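PDB 4QB7: fimbrium subunit Fim1C from Bacteroides vulgatus, which is probably a component of the fimbrium tip, fimbriae being the surface filaments that mediate cell adhesion and biofilm formation. Local coordinates for residues 61-66 / 89-94; 43-46 / 51-54. All blocks are in the same frame, centred on the assembly; numbering follows the deposited sequence.

Contact 1. Residues 61-66 / 89-94. With SO4 (sulfate ion), chain I; SO4 (sulfate ion), chain D; SO4 (sulfate ion), chain L.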
ATOM      1  N   PRO A  61      26.657   3.564  -2.353  1.00 47.20           N
ATOM      2  CA  PRO A  61      26.150   4.520  -1.331  1.00 45.68           C
ATOM      3  C   PRO A  61      27.256   4.843  -0.330  1.00 50.29           C
ATOM      4  O   PRO A  61      27.277   4.382   0.812  1.00 51.68           O
ATOM      5  CB  PRO A  61      24.967   3.774  -0.702  1.00 46.38           C
ATOM      6  CG  PRO A  61      25.260   2.354  -0.925  1.00 51.16           C
ATOM      7  CD  PRO A  61      26.009   2.240  -2.214  1.00 47.36           C
ATOM      8  N   ASN A  62      28.214   5.618  -0.806  1.00 46.73           N
ATOM      9  CA  ASN A  62      29.468   5.932  -0.115  1.00 46.66           C
ATOM     10  C   ASN A  62      29.373   7.026   0.940  1.00 51.74           C
ATOM     11  O   ASN A  62      30.355   7.266   1.633  1.00 53.77           O
ATOM     12  CB  ASN A  62      30.500   6.338  -1.157  1.00 40.36           C
ATOM     13  CG  ASN A  62      30.098   7.541  -1.988  1.00 54.49           C
ATOM     14  OD1 ASN A  62      29.374   8.422  -1.544  1.00 46.27           O
ATOM     15  ND2 ASN A  62      30.591   7.632  -3.205  1.00 46.43           N
ATOM     16  N   PHE A  63      28.237   7.726   1.034  1.00 47.56           N
ATOM     17  CA  PHE A  63      28.073   8.859   1.948  1.00 45.63           C
ATOM     18  C   PHE A  63      27.120   8.539   3.090  1.00 48.16           C
ATOM     19  O   PHE A  63      27.359   8.954   4.212  1.00 49.00           O
ATOM     20  CB  PHE A  63      27.582  10.075   1.160  1.00 46.70           C
ATOM     21  CG  PHE A  63      27.753  11.366   1.904  1.00 48.64           C
ATOM     22  CD1 PHE A  63      29.005  11.970   2.005  1.00 51.51           C
ATOM     23  CD2 PHE A  63      26.667  11.980   2.518  1.00 50.19           C
ATOM     24  CE1 PHE A  63      29.162  13.156   2.713  1.00 52.38           C
ATOM     25  CE2 PHE A  63      26.826  13.172   3.220  1.00 52.55           C
ATOM     26  CZ  PHE A  63      28.070  13.742   3.325  1.00 51.39           C
HETATM   27  N   MSE A  64      26.017   7.840   2.802  1.00 42.02           N
HETATM   28  CA  MSE A  64      25.048   7.403   3.807  1.00 39.27           C
HETATM   29  C   MSE A  64      24.517   6.068   3.348  1.00 45.55           C
HETATM   30  O   MSE A  64      24.179   5.939   2.177  1.00 45.96           O
HETATM   31  CB  MSE A  64      23.889   8.426   4.004  1.00 38.85           C
HETATM   32  CG  MSE A  64      24.258   9.693   4.787  1.00 41.95           C
HETATM   33 SE   MSE A  64      22.692  10.802   5.072  0.75 44.64          SE
HETATM   34  CE  MSE A  64      23.487  12.289   5.912  1.00 42.09           C
ATOM     35  N   TYR A  65      24.471   5.066   4.232  1.00 44.07           N
ATOM     36  CA  TYR A  65      23.909   3.762   3.884  1.00 44.73           C
ATOM     37  C   TYR A  65      22.859   3.437   4.915  1.00 50.25           C
ATOM     38  O   TYR A  65      23.198   3.135   6.065  1.00 52.75           O
ATOM     39  CB  TYR A  65      24.974   2.638   3.759  1.00 46.76           C
ATOM     40  CG  TYR A  65      24.329   1.311   3.422  1.00 48.71           C
ATOM     41  CD1 TYR A  65      23.890   1.037   2.129  1.00 49.65           C
ATOM     42  CD2 TYR A  65      24.017   0.393   4.425  1.00 50.08           C
ATOM     43  CE1 TYR A  65      23.187  -0.134   1.837  1.00 49.20           C
ATOM     44  CE2 TYR A  65      23.309  -0.777   4.143  1.00 50.49           C
ATOM     45  CZ  TYR A  65      22.917  -1.046   2.844  1.00 53.66           C
ATOM     46  OH  TYR A  65      22.239  -2.207   2.571  1.00 56.58           O
ATOM     47  N   ASN A  66      21.585   3.558   4.532  1.00 44.91           N
ATOM     48  CA  ASN A  66      20.444   3.321   5.414  1.00 44.48           C
ATOM     49  C   ASN A  66      20.607   4.124   6.720  1.00 49.53           C
ATOM     50  O   ASN A  66      20.490   3.574   7.820  1.00 50.75           O
ATOM     51  CB  ASN A  66      20.241   1.816   5.679  1.00 44.13           C
ATOM     52  CG  ASN A  66      18.935   1.485   6.321  1.00 56.17           C
ATOM     53  OD1 ASN A  66      17.909   2.062   5.987  1.00 48.49           O
ATOM     54  ND2 ASN A  66      18.949   0.555   7.266  1.00 46.80           N
ATOM     55  N   LYS A  89      31.981  18.949  -5.109  1.00 47.44           N
ATOM     56  CA  LYS A  89      31.406  17.616  -5.109  1.00 45.38           C
ATOM     57  C   LYS A  89      29.909  17.700  -4.826  1.00 46.09           C
ATOM     58  O   LYS A  89      29.454  18.608  -4.113  1.00 45.38           O
ATOM     59  CB  LYS A  89      32.107  16.733  -4.069  1.00 47.75           C
ATOM     60  CG  LYS A  89      33.404  16.148  -4.574  1.00 48.23           C
ATOM     61  CD  LYS A  89      33.854  14.965  -3.733  1.00 56.11           C
ATOM     62  CE  LYS A  89      34.987  15.279  -2.793  1.00 72.16           C
ATOM     63  NZ  LYS A  89      34.528  16.127  -1.660  1.00 80.36           N
ATOM     64  N   LYS A  90      29.153  16.756  -5.393  1.00 40.39           N
ATOM     65  CA  LYS A  90      27.697  16.674  -5.284  1.00 38.80           C
ATOM     66  C   LYS A  90      27.279  15.443  -4.487  1.00 44.81           C
ATOM     67  O   LYS A  90      28.046  14.472  -4.419  1.00 45.08           O
ATOM     68  CB  LYS A  90      27.070  16.646  -6.691  1.00 39.58           C
ATOM     69  CG  LYS A  90      27.231  17.980  -7.436  1.00 41.13           C
ATOM     70  CD  LYS A  90      26.665  17.979  -8.853  1.00 40.71           C
ATOM     71  CE  LYS A  90      26.901  19.343  -9.441  1.00 44.34           C
ATOM     72  NZ  LYS A  90      26.663  19.418 -10.902  1.00 47.63           N
ATOM     73  N   ILE A  91      26.082  15.491  -3.855  1.00 41.82           N
ATOM     74  CA  ILE A  91      25.525  14.339  -3.119  1.00 41.33           C
ATOM     75  C   ILE A  91      24.115  14.053  -3.622  1.00 45.40           C
ATOM     76  O   ILE A  91      23.286  14.960  -3.711  1.00 44.94           O
ATOM     77  CB  ILE A  91      25.556  14.473  -1.562  1.00 43.88           C
ATOM     78  CG1 ILE A  91      26.968  14.854  -1.039  1.00 43.87           C
ATOM     79  CG2 ILE A  91      25.084  13.164  -0.894  1.00 42.27           C
ATOM     80  CD1 ILE A  91      26.879  15.433   0.344  1.00 47.57           C
ATOM     81  N   THR A  92      23.866  12.789  -3.981  1.00 42.59           N
ATOM     82  CA  THR A  92      22.575  12.314  -4.447  1.00 41.09           C
ATOM     83  C   THR A  92      21.953  11.487  -3.328  1.00 44.64           C
ATOM     84  O   THR A  92      22.585  10.575  -2.772  1.00 44.55           O
ATOM     85  CB  THR A  92      22.701  11.563  -5.783  1.00 40.53           C
ATOM     86  OG1 THR A  92      22.866  12.537  -6.795  1.00 42.35           O
ATOM     87  CG2 THR A  92      21.450  10.764  -6.131  1.00 34.53           C
ATOM     88  N   PHE A  93      20.697  11.815  -3.014  1.00 39.50           N
ATOM     89  CA  PHE A  93      19.948  11.174  -1.953  1.00 37.44           C
ATOM     90  C   PHE A  93      18.794  10.362  -2.505  1.00 43.02           C
ATOM     91  O   PHE A  93      18.268  10.650  -3.583  1.00 41.74           O
ATOM     92  CB  PHE A  93      19.429  12.238  -0.958  1.00 37.59           C
ATOM     93  CG  PHE A  93      20.517  13.059  -0.297  1.00 38.01           C
ATOM     94  CD1 PHE A  93      21.024  14.200  -0.914  1.00 39.52           C
ATOM     95  CD2 PHE A  93      21.040  12.688   0.939  1.00 39.49           C
ATOM     96  CE1 PHE A  93      22.052  14.940  -0.316  1.00 40.44           C
ATOM     97  CE2 PHE A  93      22.062  13.431   1.537  1.00 42.09           C
ATOM     98  CZ  PHE A  93      22.550  14.564   0.914  1.00 39.58           C
ATOM     99  N   PHE A  94      18.439   9.314  -1.746  1.00 40.98           N
ATOM    100  CA  PHE A  94      17.285   8.421  -1.885  1.00 40.42           C
ATOM    101  C   PHE A  94      16.789   8.143  -0.479  1.00 42.90           C
ATOM    102  O   PHE A  94      17.577   8.201   0.471  1.00 42.45           O
ATOM    103  CB  PHE A  94      17.635   7.108  -2.624  1.00 41.94           C
ATOM    104  CG  PHE A  94      18.193   7.306  -4.008  1.00 42.61           C
ATOM    105  CD1 PHE A  94      17.347   7.503  -5.096  1.00 43.78           C
ATOM    106  CD2 PHE A  94      19.568   7.309  -4.225  1.00 43.33           C
ATOM    107  CE1 PHE A  94      17.872   7.694  -6.377  1.00 44.16           C
ATOM    108  CE2 PHE A  94      20.090   7.484  -5.512  1.00 44.53           C
ATOM    109  CZ  PHE A  94      19.239   7.697  -6.571  1.00 42.06           C
TER
HETATM  110  S   SO4 I 408      24.808  18.167 -13.657  0.60 97.26           S
HETATM  111  O1  SO4 I 408      23.478  18.525 -13.146  0.60 98.68           O
HETATM  112  O2  SO4 I 408      24.693  17.306 -14.831  0.60 96.12           O
HETATM  113  O3  SO4 I 408      25.502  19.385 -14.061  0.60 98.53           O
HETATM  114  O4  SO4 I 408      25.535  17.486 -12.583  0.60 95.14           O
HETATM  115  S   SO4 D 403      32.641   4.737  -4.612  0.70 50.92           S
HETATM  116  O1  SO4 D 403      31.518   5.385  -5.236  0.70 49.22           O
HETATM  117  O2  SO4 D 403      33.467   4.180  -5.667  0.70 54.61           O
HETATM  118  O3  SO4 D 403      33.401   5.722  -3.840  0.70 53.07           O
HETATM  119  O4  SO4 D 403      32.254   3.663  -3.722  0.70 47.63           O
HETATM  120  S   SO4 L 411      35.205  17.554   1.921  0.60102.10           S
HETATM  121  O1  SO4 L 411      34.252  18.109   2.896  0.60102.63           O
HETATM  122  O2  SO4 L 411      34.517  16.611   1.039  0.60101.39           O
HETATM  123  O3  SO4 L 411      35.790  18.640   1.123  0.60101.30           O
HETATM  124  O4  SO4 L 411      36.254  16.841   2.654  0.60102.52           O
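Phe63 carries CG anti to its own nitrogen (chi1 -164°), which turns the ring toward Ile91, while Ile91 has CG1 opposite its carbonyl carbon (chi1 -51°), and an extended second torsion then carries CD1 to that ring. The two side chains cross at about a right angle. CD1 lies over one face of the ring, 3.8 Å from the Phe63 centroid and 20° off the ring normal, the geometry of a CH-pi contact. It is displaced toward the rim, and its closest ring atom is CZ of Phe63, 3.6 Å from Ile91 CD1. The other branch also takes part, with Ile91 CG2 3.9 Å from Phe63 CD2. That same CG2 lies over one face of the Phe93 ring, toward its rim, so CG2 bridges the two aromatic rings while CD1 adds to the grip on Phe63. Met64, a selenomethionine, meets Phe93 differently: its SE comes in near the plane of the ring, at the edge, 4.5 Å from Phe93 CE2. No hydrogen bond crosses between the segments, and the contact between them is apolar packing.

Polar side chains of the two segments hold sulfates, probably left from crystallisation. Lys89 NZ bonds one sulfate O2 at 2.7 Å and also forms a salt bridge with Asp87. Lys90, extended beyond CG, reaches O4 of a second sulfate with NZ at 2.8 Å. Asn62 ND2 donates to O1 of a third at 3.2 Å, with a weak second bond to O3.

The CA atoms of Phe63 and Ile91 are 7.9 Å apart, because strand 40-47 runs between the segments and Ala44 is touched by Phe63, Met64 and Phe93. Phe63 and Met64 both face Ala44 with backbone hydrogen bonds to it, the pattern of a classic beta bulge, where strand 64-72 begins to pair antiparallel with strand 40-47.

Contact 2. Residues 43-46 / 51-54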
ATOM      1  N   PHE A  43      19.856   6.898   1.775  1.00 45.63           N
ATOM      2  CA  PHE A  43      20.991   6.501   0.954  1.00 45.24           C
ATOM      3  C   PHE A  43      21.568   7.770   0.400  1.00 47.21           C
ATOM      4  O   PHE A  43      20.807   8.624  -0.046  1.00 46.79           O
ATOM      5  CB  PHE A  43      20.597   5.570  -0.186  1.00 47.75           C
ATOM      6  CG  PHE A  43      20.100   4.200   0.200  1.00 51.36           C
ATOM      7  CD1 PHE A  43      18.740   3.971   0.413  1.00 56.85           C
ATOM      8  CD2 PHE A  43      20.964   3.112   0.222  1.00 54.21           C
ATOM      9  CE1 PHE A  43      18.265   2.681   0.699  1.00 58.59           C
ATOM     10  CE2 PHE A  43      20.498   1.831   0.529  1.00 58.41           C
ATOM     11  CZ  PHE A  43      19.153   1.621   0.760  1.00 57.79           C
ATOM     12  N   ALA A  44      22.888   7.943   0.452  1.00 43.47           N
ATOM     13  CA  ALA A  44      23.526   9.124  -0.109  1.00 42.07           C
ATOM     14  C   ALA A  44      24.802   8.725  -0.835  1.00 46.80           C
ATOM     15  O   ALA A  44      25.632   7.987  -0.308  1.00 46.63           O
ATOM     16  CB  ALA A  44      23.792  10.158   0.962  1.00 42.46           C
ATOM     17  N   TYR A  45      24.924   9.198  -2.076  1.00 43.18           N
ATOM     18  CA  TYR A  45      26.018   8.909  -2.998  1.00 42.01           C
ATOM     19  C   TYR A  45      26.766  10.186  -3.349  1.00 46.45           C
ATOM     20  O   TYR A  45      26.234  11.076  -4.016  1.00 46.70           O
ATOM     21  CB  TYR A  45      25.441   8.271  -4.283  1.00 41.81           C
ATOM     22  CG  TYR A  45      24.689   6.968  -4.111  1.00 41.50           C
ATOM     23  CD1 TYR A  45      23.432   6.935  -3.507  1.00 42.50           C
ATOM     24  CD2 TYR A  45      25.164   5.792  -4.671  1.00 43.41           C
ATOM     25  CE1 TYR A  45      22.711   5.743  -3.384  1.00 38.86           C
ATOM     26  CE2 TYR A  45      24.436   4.601  -4.582  1.00 44.87           C
ATOM     27  CZ  TYR A  45      23.234   4.576  -3.897  1.00 46.66           C
ATOM     28  OH  TYR A  45      22.536   3.403  -3.782  1.00 52.35           O
ATOM     29  N   GLN A  46      27.994  10.285  -2.898  1.00 43.55           N
ATOM     30  CA  GLN A  46      28.830  11.435  -3.224  1.00 43.24           C
ATOM     31  C   GLN A  46      29.556  11.200  -4.574  1.00 46.35           C
ATOM     32  O   GLN A  46      30.218  10.172  -4.765  1.00 44.08           O
ATOM     33  CB  GLN A  46      29.828  11.738  -2.101  1.00 44.24           C
ATOM     34  CG  GLN A  46      30.549  13.049  -2.325  1.00 49.46           C
ATOM     35  CD  GLN A  46      31.572  13.285  -1.275  1.00 63.48           C
ATOM     36  OE1 GLN A  46      31.476  14.226  -0.490  1.00 65.07           O
ATOM     37  NE2 GLN A  46      32.571  12.424  -1.230  1.00 57.59           N
ATOM     38  N   GLY A  51      28.420  14.796 -11.858  1.00 47.33           N
ATOM     39  CA  GLY A  51      27.059  14.425 -11.507  1.00 47.21           C
ATOM     40  C   GLY A  51      26.661  12.971 -11.477  1.00 52.79           C
ATOM     41  O   GLY A  51      27.373  12.086 -11.962  1.00 54.93           O
ATOM     42  N   TRP A  52      25.442  12.756 -10.986  1.00 47.60           N
ATOM     43  CA  TRP A  52      24.831  11.458 -10.769  1.00 45.96           C
ATOM     44  C   TRP A  52      24.611  10.660 -12.049  1.00 50.47           C
ATOM     45  O   TRP A  52      25.028   9.514 -12.092  1.00 49.46           O
ATOM     46  CB  TRP A  52      23.509  11.619 -10.001  1.00 42.72           C
ATOM     47  CG  TRP A  52      22.788  10.333  -9.755  1.00 42.20           C
ATOM     48  CD1 TRP A  52      21.580   9.968 -10.260  1.00 44.31           C
ATOM     49  CD2 TRP A  52      23.246   9.223  -8.961  1.00 41.73           C
ATOM     50  NE1 TRP A  52      21.252   8.699  -9.834  1.00 42.85           N
ATOM     51  CE2 TRP A  52      22.259   8.214  -9.044  1.00 43.83           C
ATOM     52  CE3 TRP A  52      24.403   8.979  -8.194  1.00 42.97           C
ATOM     53  CZ2 TRP A  52      22.378   6.987  -8.380  1.00 42.83           C
ATOM     54  CZ3 TRP A  52      24.527   7.753  -7.552  1.00 44.31           C
ATOM     55  CH2 TRP A  52      23.524   6.774  -7.649  1.00 44.54           C
ATOM     56  N   ASN A  53      23.967  11.226 -13.074  1.00 48.76           N
ATOM     57  CA  ASN A  53      23.680  10.446 -14.278  1.00 49.70           C
ATOM     58  C   ASN A  53      24.969  10.009 -14.996  1.00 53.88           C
ATOM     59  O   ASN A  53      25.036   8.883 -15.466  1.00 54.85           O
ATOM     60  CB  ASN A  53      22.702  11.172 -15.214  1.00 54.82           C
ATOM     61  CG  ASN A  53      21.296  11.287 -14.621  1.00 92.17           C
ATOM     62  OD1 ASN A  53      20.787  12.398 -14.395  1.00 91.65           O
ATOM     63  ND2 ASN A  53      20.641  10.147 -14.309  1.00 80.40           N
ATOM     64  N   SER A  54      26.008  10.837 -14.974  1.00 50.62           N
ATOM     65  CA  SER A  54      27.313  10.533 -15.561  1.00 49.57           C
ATOM     66  C   SER A  54      28.039   9.420 -14.791  1.00 52.40           C
ATOM     67  O   SER A  54      28.581   8.502 -15.411  1.00 53.85           O
ATOM     68  CB  SER A  54      28.183  11.790 -15.573  1.00 50.82           C
ATOM     69  OG  SER A  54      29.180  11.725 -16.584  1.00 63.91           O
TER
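Strand residue Tyr45 and helix residue Trp52 keep their CA atoms 8.3 Å apart, and Gly51, at the N-cap of the short helix, has a positive phi of 103°, at which a side chain would collide with the carbonyl oxygen of the preceding residue. Tyr45 points toward the helix. Trp52 sets CG anti to its nitrogen (chi1 179°), which carries the far rim of the indole across to the strand. The rings form a T-shaped pair: the Trp52 edge approaches the face of Tyr45, with the planes at 66° and the tyrosine and six-membered ring centroids 4.8 Å apart. Trp52 CH2 sits above the tyrosine plane toward its rim, 3.5 Å from Tyr45 CD2, while Trp52 CZ3 comes 3.4 Å from Tyr45 CB. This edge-to-face pair packs helix 52-55 onto the Tyr45 side of strand 40-47, within the fimbrillin-like region. Replacing Tyr45 by an alanine removes the ring face and is likely to open a gap in which the indole edge could shift. Pro61 and Pro122 also touch the tyrosine side chain, whereas the indole residue is tied at its backbone nitrogen to Asp150 OD1 and packs on Thr92.

How the contacts relate
The two contacts have centres about 7 Å apart and both reach one mixed sheet, in which strand 40-47 pairs antiparallel with both 64-72 and 90-97; helix 52-55 packs on this sheet. Along the chain they come in series: contact 2 closes before contact 1 opens, and helix 52-55 is followed directly by strand 64-72. They also touch. Asn62 OD1 is 2.7 Å from Gln46 N, a probable hydrogen bond. Another probable one joins Thr92 O to Tyr45 N at 2.8 Å. Strand 40-47, central between its two neighbours, thus carries the bulge packing on its Ala44 side and the helix packing on its Tyr45 side, at one end of the elongated molecule, some 27 to 28 Å from the chain centre.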